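Local coordinates for protein extracellular ligand-binding receptor (Desulfohalobium retbaense DSM 5692, PDB 5ERE) that binds 2-oxo-4-methylpentanoic acid in a leucine-binding-protein-like domain and cytosine in a sensor domain, and probably serves as an extracellular solute receptor in signalling, at residues Gln21-Glu26 against Ser242-Arg247; Ile212-Val217 against Gly253-Glu258; Val391-Ala394 against Tyr398-Val401. All coordinates share one frame; numbering follows the deposited sequence.

Contact 1. Residues Gln21-Glu26 against Ser242-Arg247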
loop_
_atom_site.group_PDB
_atom_site.type_symbol
_atom_site.label_atom_id
_atom_site.label_comp_id
_atom_site.label_asym_id
_atom_site.label_seq_id
_atom_site.Cartn_x
_atom_site.Cartn_y
_atom_site.Cartn_z
ATOM N N GLN A 21 16.330 13.837 -15.673
ATOM C CA GLN A 21 15.746 14.884 -14.855
ATOM C C GLN A 21 16.049 16.259 -15.455
ATOM O O GLN A 21 15.172 17.119 -15.483
ATOM C CB GLN A 21 16.245 14.789 -13.422
ATOM C CG GLN A 21 15.768 13.557 -12.707
ATOM C CD GLN A 21 16.503 13.320 -11.374
ATOM O OE1 GLN A 21 17.724 13.417 -11.303
ATOM N NE2 GLN A 21 15.755 13.052 -10.331
ATOM N N GLN A 22 17.280 16.458 -15.919
ATOM C CA GLN A 22 17.695 17.694 -16.564
ATOM C C GLN A 22 16.877 17.969 -17.801
ATOM O O GLN A 22 16.393 19.083 -17.983
ATOM C CB GLN A 22 19.161 17.626 -16.933
ATOM C CG GLN A 22 19.725 18.776 -17.768
ATOM C CD GLN A 22 20.978 18.337 -18.509
ATOM O OE1 GLN A 22 22.083 18.513 -18.023
ATOM N NE2 GLN A 22 20.801 17.720 -19.693
ATOM N N ARG A 23 16.763 16.967 -18.663
ATOM C CA ARG A 23 15.891 17.043 -19.824
ATOM C C ARG A 23 14.456 17.424 -19.497
ATOM O O ARG A 23 13.852 18.305 -20.165
ATOM C CB ARG A 23 15.920 15.687 -20.525
ATOM C CG ARG A 23 17.209 15.465 -21.230
ATOM C CD ARG A 23 17.278 14.051 -21.823
ATOM N NE ARG A 23 18.462 13.894 -22.646
ATOM C CZ ARG A 23 18.834 12.740 -23.196
ATOM N NH1 ARG A 23 18.132 11.643 -22.989
ATOM N NH2 ARG A 23 19.913 12.687 -23.945
ATOM N N ALA A 24 13.883 16.782 -18.470
ATOM C CA ALA A 24 12.486 17.025 -18.182
ATOM C C ALA A 24 12.268 18.458 -17.646
ATOM O O ALA A 24 11.280 19.105 -17.974
ATOM C CB ALA A 24 11.978 16.030 -17.246
ATOM N N VAL A 25 13.228 18.945 -16.866
ATOM C CA VAL A 25 13.188 20.273 -16.288
ATOM C C VAL A 25 13.266 21.340 -17.359
ATOM O O VAL A 25 12.554 22.339 -17.289
ATOM C CB VAL A 25 14.319 20.455 -15.295
ATOM C CG1 VAL A 25 14.558 21.909 -14.973
ATOM C CG2 VAL A 25 13.973 19.701 -14.042
ATOM N N GLU A 26 14.133 21.124 -18.338
ATOM C CA GLU A 26 14.325 22.099 -19.385
ATOM C C GLU A 26 13.134 22.101 -20.304
ATOM O O GLU A 26 12.702 23.170 -20.716
ATOM C CB GLU A 26 15.603 21.858 -20.161
ATOM C CG GLU A 26 16.820 22.004 -19.250
ATOM C CD GLU A 26 17.990 22.676 -19.905
ATOM O OE1 GLU A 26 18.020 23.928 -19.892
ATOM O OE2 GLU A 26 18.874 21.947 -20.409
ATOM N N SER A 242 4.854 11.983 -24.530
ATOM C CA SER A 242 5.025 12.188 -25.961
ATOM C C SER A 242 5.893 13.367 -26.346
ATOM O O SER A 242 6.687 13.256 -27.279
ATOM C CB SER A 242 3.654 12.352 -26.609
ATOM O OG SER A 242 3.801 12.571 -27.991
ATOM N N ALA A 243 5.741 14.511 -25.677
ATOM C CA ALA A 243 6.649 15.633 -25.921
ATOM C C ALA A 243 8.134 15.271 -25.661
ATOM O O ALA A 243 9.024 15.655 -26.411
ATOM C CB ALA A 243 6.273 16.826 -25.049
ATOM N N PHE A 244 8.377 14.575 -24.568
ATOM C CA PHE A 244 9.737 14.196 -24.179
ATOM C C PHE A 244 10.305 13.187 -25.195
ATOM O O PHE A 244 11.399 13.356 -25.736
ATOM C CB PHE A 244 9.711 13.641 -22.766
ATOM C CG PHE A 244 11.051 13.314 -22.212
ATOM C CD1 PHE A 244 11.725 12.167 -22.621
ATOM C CD2 PHE A 244 11.628 14.129 -21.262
ATOM C CE1 PHE A 244 12.973 11.843 -22.109
ATOM C CE2 PHE A 244 12.843 13.821 -20.738
ATOM C CZ PHE A 244 13.531 12.661 -21.155
ATOM N N THR A 245 9.491 12.205 -25.523
ATOM C CA THR A 245 9.897 11.156 -26.456
ATOM C C THR A 245 10.236 11.720 -27.810
ATOM O O THR A 245 11.229 11.325 -28.420
ATOM C CB THR A 245 8.792 10.138 -26.590
ATOM O OG1 THR A 245 8.565 9.547 -25.326
ATOM C CG2 THR A 245 9.126 9.051 -27.611
ATOM N N ASP A 246 9.413 12.659 -28.287
ATOM C CA ASP A 246 9.628 13.233 -29.601
ATOM C C ASP A 246 10.891 14.063 -29.641
ATOM O O ASP A 246 11.624 14.057 -30.629
ATOM C CB ASP A 246 8.431 14.113 -30.025
ATOM C CG ASP A 246 7.158 13.302 -30.281
ATOM O OD1 ASP A 246 7.249 12.087 -30.531
ATOM O OD2 ASP A 246 6.059 13.890 -30.229
ATOM N N ARG A 247 11.128 14.825 -28.587
ATOM C CA ARG A 247 12.284 15.706 -28.572
ATOM C C ARG A 247 13.603 14.908 -28.360
ATOM O O ARG A 247 14.606 15.144 -29.024
ATOM C CB ARG A 247 12.137 16.742 -27.463
ATOM C CG ARG A 247 13.259 17.736 -27.437
ATOM C CD ARG A 247 13.063 18.756 -26.365
ATOM N NE ARG A 247 13.879 19.917 -26.665
ATOM C CZ ARG A 247 13.604 20.759 -27.651
ATOM N NH1 ARG A 247 12.518 20.562 -28.397
ATOM N NH2 ARG A 247 14.409 21.792 -27.884
#

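Contact 2. Residues Ile212-Val217 against Gly253-Glu258. With COI (2-oxo-4-methylpentanoic acid), chain B.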
loop_
_atom_site.group_PDB
_atom_site.type_symbol
_atom_site.label_atom_id
_atom_site.label_comp_id
_atom_site.label_asym_id
_atom_site.label_seq_id
_atom_site.Cartn_x
_atom_site.Cartn_y
_atom_site.Cartn_z
ATOM N N ILE A 212 14.224 0.801 -10.719
ATOM C CA ILE A 212 14.751 -0.240 -11.613
ATOM C C ILE A 212 14.178 -0.168 -13.047
ATOM O O ILE A 212 14.710 -0.787 -13.969
ATOM C CB ILE A 212 14.498 -1.637 -10.988
ATOM C CG1 ILE A 212 15.522 -2.672 -11.488
ATOM C CG2 ILE A 212 13.104 -2.114 -11.272
ATOM C CD1 ILE A 212 15.543 -3.926 -10.629
ATOM N N GLN A 213 13.140 0.633 -13.268
ATOM C CA GLN A 213 12.517 0.672 -14.605
ATOM C C GLN A 213 13.300 1.588 -15.548
ATOM O O GLN A 213 12.879 2.698 -15.841
ATOM C CB GLN A 213 11.047 1.134 -14.550
ATOM C CG GLN A 213 10.350 0.987 -15.922
ATOM C CD GLN A 213 8.899 1.428 -15.925
ATOM O OE1 GLN A 213 8.026 0.725 -15.417
ATOM N NE2 GLN A 213 8.630 2.608 -16.486
ATOM N N ARG A 214 14.442 1.100 -16.016
ATOM C CA ARG A 214 15.322 1.849 -16.907
ATOM C C ARG A 214 15.552 1.027 -18.183
ATOM O O ARG A 214 15.464 -0.210 -18.156
ATOM C CB ARG A 214 16.655 2.172 -16.215
ATOM C CG ARG A 214 16.571 2.684 -14.780
ATOM C CD ARG A 214 15.862 4.064 -14.703
ATOM N NE ARG A 214 16.425 5.033 -15.641
ATOM C CZ ARG A 214 15.873 6.214 -15.930
ATOM N NH1 ARG A 214 14.734 6.585 -15.351
ATOM N NH2 ARG A 214 16.466 7.025 -16.797
ATOM N N ALA A 215 15.862 1.703 -19.285
ATOM C CA ALA A 215 15.951 1.054 -20.584
ATOM C C ALA A 215 17.013 -0.053 -20.582
ATOM O O ALA A 215 16.845 -1.090 -21.197
ATOM C CB ALA A 215 16.258 2.083 -21.651
ATOM N N GLU A 216 18.096 0.184 -19.863
ATOM C CA GLU A 216 19.179 -0.787 -19.719
ATOM C C GLU A 216 18.636 -2.141 -19.236
ATOM O O GLU A 216 18.999 -3.212 -19.737
ATOM C CB GLU A 216 20.203 -0.195 -18.749
ATOM C CG GLU A 216 21.353 -1.059 -18.324
ATOM C CD GLU A 216 22.319 -0.292 -17.419
ATOM O OE1 GLU A 216 22.008 0.876 -17.067
ATOM O OE2 GLU A 216 23.385 -0.847 -17.064
ATOM N N VAL A 217 17.702 -2.069 -18.295
ATOM C CA VAL A 217 17.145 -3.248 -17.673
ATOM C C VAL A 217 16.299 -4.017 -18.691
ATOM O O VAL A 217 16.364 -5.244 -18.752
ATOM C CB VAL A 217 16.336 -2.860 -16.398
ATOM C CG1 VAL A 217 15.449 -3.984 -15.924
ATOM C CG2 VAL A 217 17.304 -2.478 -15.307
ATOM N N GLY A 253 11.372 7.990 -17.904
ATOM C CA GLY A 253 10.911 7.175 -16.802
ATOM C C GLY A 253 10.427 8.005 -15.624
ATOM O O GLY A 253 10.123 9.180 -15.769
ATOM N N PHE A 254 10.384 7.384 -14.453
ATOM C CA PHE A 254 9.811 8.004 -13.265
ATOM C C PHE A 254 10.415 9.354 -12.968
ATOM O O PHE A 254 9.709 10.313 -12.588
ATOM C CB PHE A 254 10.010 7.124 -12.010
ATOM C CG PHE A 254 9.808 7.881 -10.756
ATOM C CD1 PHE A 254 8.527 8.144 -10.313
ATOM C CD2 PHE A 254 10.882 8.407 -10.066
ATOM C CE1 PHE A 254 8.308 8.911 -9.181
ATOM C CE2 PHE A 254 10.678 9.176 -8.938
ATOM C CZ PHE A 254 9.387 9.429 -8.498
ATOM N N PHE A 255 11.730 9.434 -13.090
ATOM C CA PHE A 255 12.399 10.628 -12.611
ATOM C C PHE A 255 12.103 11.846 -13.477
ATOM O O PHE A 255 11.945 12.927 -12.950
ATOM C CB PHE A 255 13.885 10.399 -12.538
ATOM C CG PHE A 255 14.253 9.268 -11.619
ATOM C CD1 PHE A 255 14.454 9.502 -10.273
ATOM C CD2 PHE A 255 14.363 7.961 -12.107
ATOM C CE1 PHE A 255 14.791 8.459 -9.394
ATOM C CE2 PHE A 255 14.693 6.903 -11.227
ATOM C CZ PHE A 255 14.903 7.164 -9.871
ATOM N N GLY A 256 12.075 11.659 -14.792
ATOM C CA GLY A 256 11.602 12.692 -15.701
ATOM C C GLY A 256 10.183 13.145 -15.382
ATOM O O GLY A 256 9.909 14.344 -15.295
ATOM N N VAL A 257 9.280 12.187 -15.220
ATOM C CA VAL A 257 7.867 12.478 -14.965
ATOM C C VAL A 257 7.733 13.292 -13.679
ATOM O O VAL A 257 7.023 14.313 -13.626
ATOM C CB VAL A 257 7.036 11.168 -14.853
ATOM C CG1 VAL A 257 5.599 11.439 -14.327
ATOM C CG2 VAL A 257 7.010 10.439 -16.172
ATOM N N GLU A 258 8.419 12.836 -12.646
ATOM C CA GLU A 258 8.440 13.519 -11.374
ATOM C C GLU A 258 9.004 14.934 -11.467
ATOM O O GLU A 258 8.515 15.859 -10.813
ATOM C CB GLU A 258 9.289 12.723 -10.348
ATOM C CG GLU A 258 9.343 13.376 -8.974
ATOM C CD GLU A 258 10.305 12.647 -7.996
ATOM O OE1 GLU A 258 11.475 12.378 -8.391
ATOM O OE2 GLU A 258 9.875 12.372 -6.848
HETATM C C1 COI B . 16.170 7.408 -4.261
HETATM O O1 COI B . 17.086 7.779 -3.480
HETATM O O2 COI B . 15.000 7.184 -3.863
HETATM C C2 COI B . 16.487 7.296 -5.714
HETATM O O3 COI B . 15.640 6.909 -6.497
HETATM C C3 COI B . 17.877 7.726 -6.117
HETATM C C4 COI B . 18.123 7.397 -7.546
HETATM C C5 COI B . 19.201 8.336 -8.044
HETATM C C6 COI B . 18.542 5.933 -7.552
HETATM O O HOH W 1 11.988 4.978 -14.719
#

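Contact 3. Residues Val391-Ala394 against Tyr398-Val401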
loop_
_atom_site.group_PDB
_atom_site.type_symbol
_atom_site.label_atom_id
_atom_site.label_comp_id
_atom_site.label_asym_id
_atom_site.label_seq_id
_atom_site.Cartn_x
_atom_site.Cartn_y
_atom_site.Cartn_z
ATOM N N VAL A 391 -30.072 -12.575 27.407
ATOM C CA VAL A 391 -30.086 -12.765 28.852
ATOM C C VAL A 391 -28.738 -12.470 29.500
ATOM O O VAL A 391 -28.636 -12.484 30.708
ATOM C CB VAL A 391 -30.511 -14.211 29.231
ATOM C CG1 VAL A 391 -31.924 -14.498 28.729
ATOM C CG2 VAL A 391 -29.519 -15.252 28.699
ATOM N N ASN A 392 -27.706 -12.211 28.702
ATOM C CA ASN A 392 -26.419 -11.832 29.256
ATOM C C ASN A 392 -25.564 -11.205 28.148
ATOM O O ASN A 392 -25.826 -11.425 26.970
ATOM C CB ASN A 392 -25.737 -13.051 29.916
ATOM C CG ASN A 392 -24.680 -12.656 30.957
ATOM O OD1 ASN A 392 -24.447 -11.482 31.194
ATOM N ND2 ASN A 392 -24.051 -13.656 31.590
ATOM N N VAL A 393 -24.583 -10.388 28.529
ATOM C CA VAL A 393 -23.725 -9.691 27.574
ATOM C C VAL A 393 -22.391 -9.312 28.196
ATOM O O VAL A 393 -22.335 -8.961 29.365
ATOM C CB VAL A 393 -24.393 -8.403 27.041
ATOM C CG1 VAL A 393 -24.678 -7.406 28.183
ATOM C CG2 VAL A 393 -23.531 -7.739 25.949
ATOM N N ALA A 394 -21.333 -9.381 27.397
ATOM C CA ALA A 394 -20.073 -8.750 27.690
ATOM C C ALA A 394 -19.612 -7.978 26.464
ATOM O O ALA A 394 -19.760 -8.462 25.353
ATOM C CB ALA A 394 -19.015 -9.790 28.096
ATOM N N TYR A 398 -22.841 -2.740 27.816
ATOM C CA TYR A 398 -23.991 -2.877 26.921
ATOM C C TYR A 398 -25.144 -3.599 27.606
ATOM O O TYR A 398 -26.005 -4.136 26.952
ATOM C CB TYR A 398 -23.591 -3.616 25.643
ATOM C CG TYR A 398 -22.479 -2.917 24.913
ATOM C CD1 TYR A 398 -22.625 -1.605 24.448
ATOM C CD2 TYR A 398 -21.276 -3.548 24.699
ATOM C CE1 TYR A 398 -21.594 -0.968 23.788
ATOM C CE2 TYR A 398 -20.239 -2.914 24.057
ATOM C CZ TYR A 398 -20.394 -1.646 23.583
ATOM O OH TYR A 398 -19.311 -1.075 22.947
ATOM N N SER A 399 -25.153 -3.585 28.930
ATOM C CA SER A 399 -26.182 -4.244 29.738
ATOM C C SER A 399 -27.607 -3.893 29.391
ATOM O O SER A 399 -28.528 -4.654 29.676
ATOM C CB SER A 399 -25.941 -3.908 31.235
ATOM O OG SER A 399 -24.913 -4.741 31.735
ATOM N N SER A 400 -27.808 -2.738 28.785
ATOM C CA SER A 400 -29.141 -2.344 28.361
ATOM C C SER A 400 -29.761 -3.296 27.316
ATOM O O SER A 400 -30.977 -3.384 27.203
ATOM C CB SER A 400 -29.095 -0.927 27.820
ATOM O OG SER A 400 -28.334 -0.859 26.642
ATOM N N VAL A 401 -28.943 -4.032 26.570
ATOM C CA VAL A 401 -29.520 -4.944 25.576
ATOM C C VAL A 401 -30.114 -6.170 26.272
ATOM O O VAL A 401 -30.878 -6.897 25.674
ATOM C CB VAL A 401 -28.477 -5.368 24.504
ATOM C CG1 VAL A 401 -27.824 -4.131 23.925
ATOM C CG2 VAL A 401 -27.419 -6.308 25.089
#

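Contact 1. Residues Gln21-Glu26 against Ser242-Arg247
Phe-244 reaches from helix 239-248 to helix 15-32 and brings one side of its ring rim against Arg-23 and Ala-24. The ring is carried across because its CG lies anti to the backbone N (chi1 -176°). Phe-244 CE2 is the leading atom, 3.6 Å from Arg-23 CB, which approaches the ring obliquely. Phe-244 CZ is 4.1 Å from Arg-23 CD. The arginine side chain runs extended from CG to NE and crosses the phenylalanine at about a right angle. Its aliphatic CB and CD do the touching. The guanidinium lies beyond them, its plane turned 63° from the ring plane.

Ala-24 meets the same ring at its edge. The backbone N of Ala-24 lies near the ring plane, 3.9 Å from Phe-244 CE2, and Ala-24 CB is 4.2 Å from Phe-244 CE2. This close approach to the helix backbone is consistent with the small side chain of Ala-24. The backbones stay apart, with 7.2 Å between the CA atoms of Ala-24 and Phe-244. The contact is mainly van der Waals and rests on one aromatic side chain.

Phe-244 also meets the ring of Tyr-248 and touches Pro-252. Arg-23 lies on Tyr-248 and Leu-250, and Ala-24 on Phe-240. Contact 1 thus joins two helices of the periplasmic-binding-protein region. Helix 15-32 lies on the parallel sheet that includes strand 37-42, where Val-25 packs, and Val-25 also meets helix 254-271.

Contact 2. Residues Ile212-Val217 against Gly253-Glu258
Arg-214 NH1 approaches the edge of the Phe-255 ring, 3.5 Å from CD2. The guanidinium and ring planes are 64° apart, so the two groups do not stack. Bends at chi2 and chi3 (-65° and -51°) fold the arginine chain and bring Arg-214 NH1 to 4.1 Å from Gly-253 CA. This is the tight part of the contact.

The side at Gln-213 and Phe-254 is looser. There the segments do not touch directly but are linked through one water. It donates to Gln-213 O at 2.7 Å and accepts from Phe-254 N at 2.9 Å. Its bond from Arg-214 NH1 is weak.

Elsewhere on the rim, Phe-255 CE1 lies 3.4 Å from the ketone O3 of 2-oxo-4-methylpentanoic acid, with O3 near the ring plane. Replacing Phe-255 with an alanine would probably open a gap between Arg-214 and the ligand and remove the ring face on which Phe-254 CD2 rests.

Arg-214 forms salt bridges to Asp-16 and Glu-20 of helix 15-32. Glu-20 also accepts from Gly-253 N and Gly-256 N. Arg-214 comes from the mixed-sheet lobe and Phe-255 from the other, so these bonds span the ligand cleft, consistent with holding the lobes closed round the ligand.

Contact 3. Residues Val391-Ala394 against Tyr398-Val401
Val-393 points from its strand into the turn formed by Tyr-398, Ser-399 and Val-401. Val-393 CB comes first, 4.2 Å from Val-401 CG2. From there the side chain divides. CG1 lies between the backbone N and the carbonyl carbon (chi1 61°), and this places it against the backbone of the turn. Val-393 CG1 is 3.7 Å from Tyr-398 O and 3.8 Å from Ser-399 CA. CG2 takes the other direction, anti to the backbone N. Val-393 CG2 ends 4.1 Å from Tyr-398 CB. The tyrosine is thus met at the root of its side chain, and the two side chains cross at about a right angle. These are van der Waals contacts.

Strand 390-394 pairs antiparallel with strand 378-385 in the sheet of the Cache-like sensor domain. The pairing contains a classic beta bulge, Val-391 and Asn-392 both facing Thr-383. Beyond the strand the chain turns back, and residues 399-401 lie in a 3-10 segment over Val-393. Val-401 N bonds to Tyr-398 O at 3.0 Å. The carbonyl oxygen touched by CG1 is therefore already engaged by the turn.

Next to Val-393, Asn-392 OD1 accepts the backbone N-H of Val-393 at 2.9 Å. The bond is bent, with an angle of 134° at the hydrogen, and the donor stands above the carbonyl plane. Asn-392 ND2 bonds to Ser-365 OG, so the amide is held at both ends. Ser-399 OG bonds to Lys-396 O, and the Tyr-398 ring stacks on Tyr-379. Val-401 also packs on Val-430, a residue of the cytosine site, and its side chain lies about 6 Å from the bound cytosine.

Overall arrangement
Contacts 1 and 2 are neighbours in the periplasmic-binding-protein region, with centres 13 Å apart. Their segments alternate along the chain, and helix 254-271 follows helix 239-248. They touch directly: Ala-24 CB is 3.3 Å from Gly-256 O, and Gln-21 CG is 3.7 Å from Phe-255 CB. Contact 2 reaches the 2-oxo-4-methylpentanoic acid pocket through Phe-255, whereas the side chain of Ala-24 in contact 1 is about 14 Å from that ligand. Contact 3 belongs to the sensor region, beside the cytosine pocket. Its centre is 67 Å from that of contact 1 and 60 Å from that of contact 2, on the opposite side of the chain's centre.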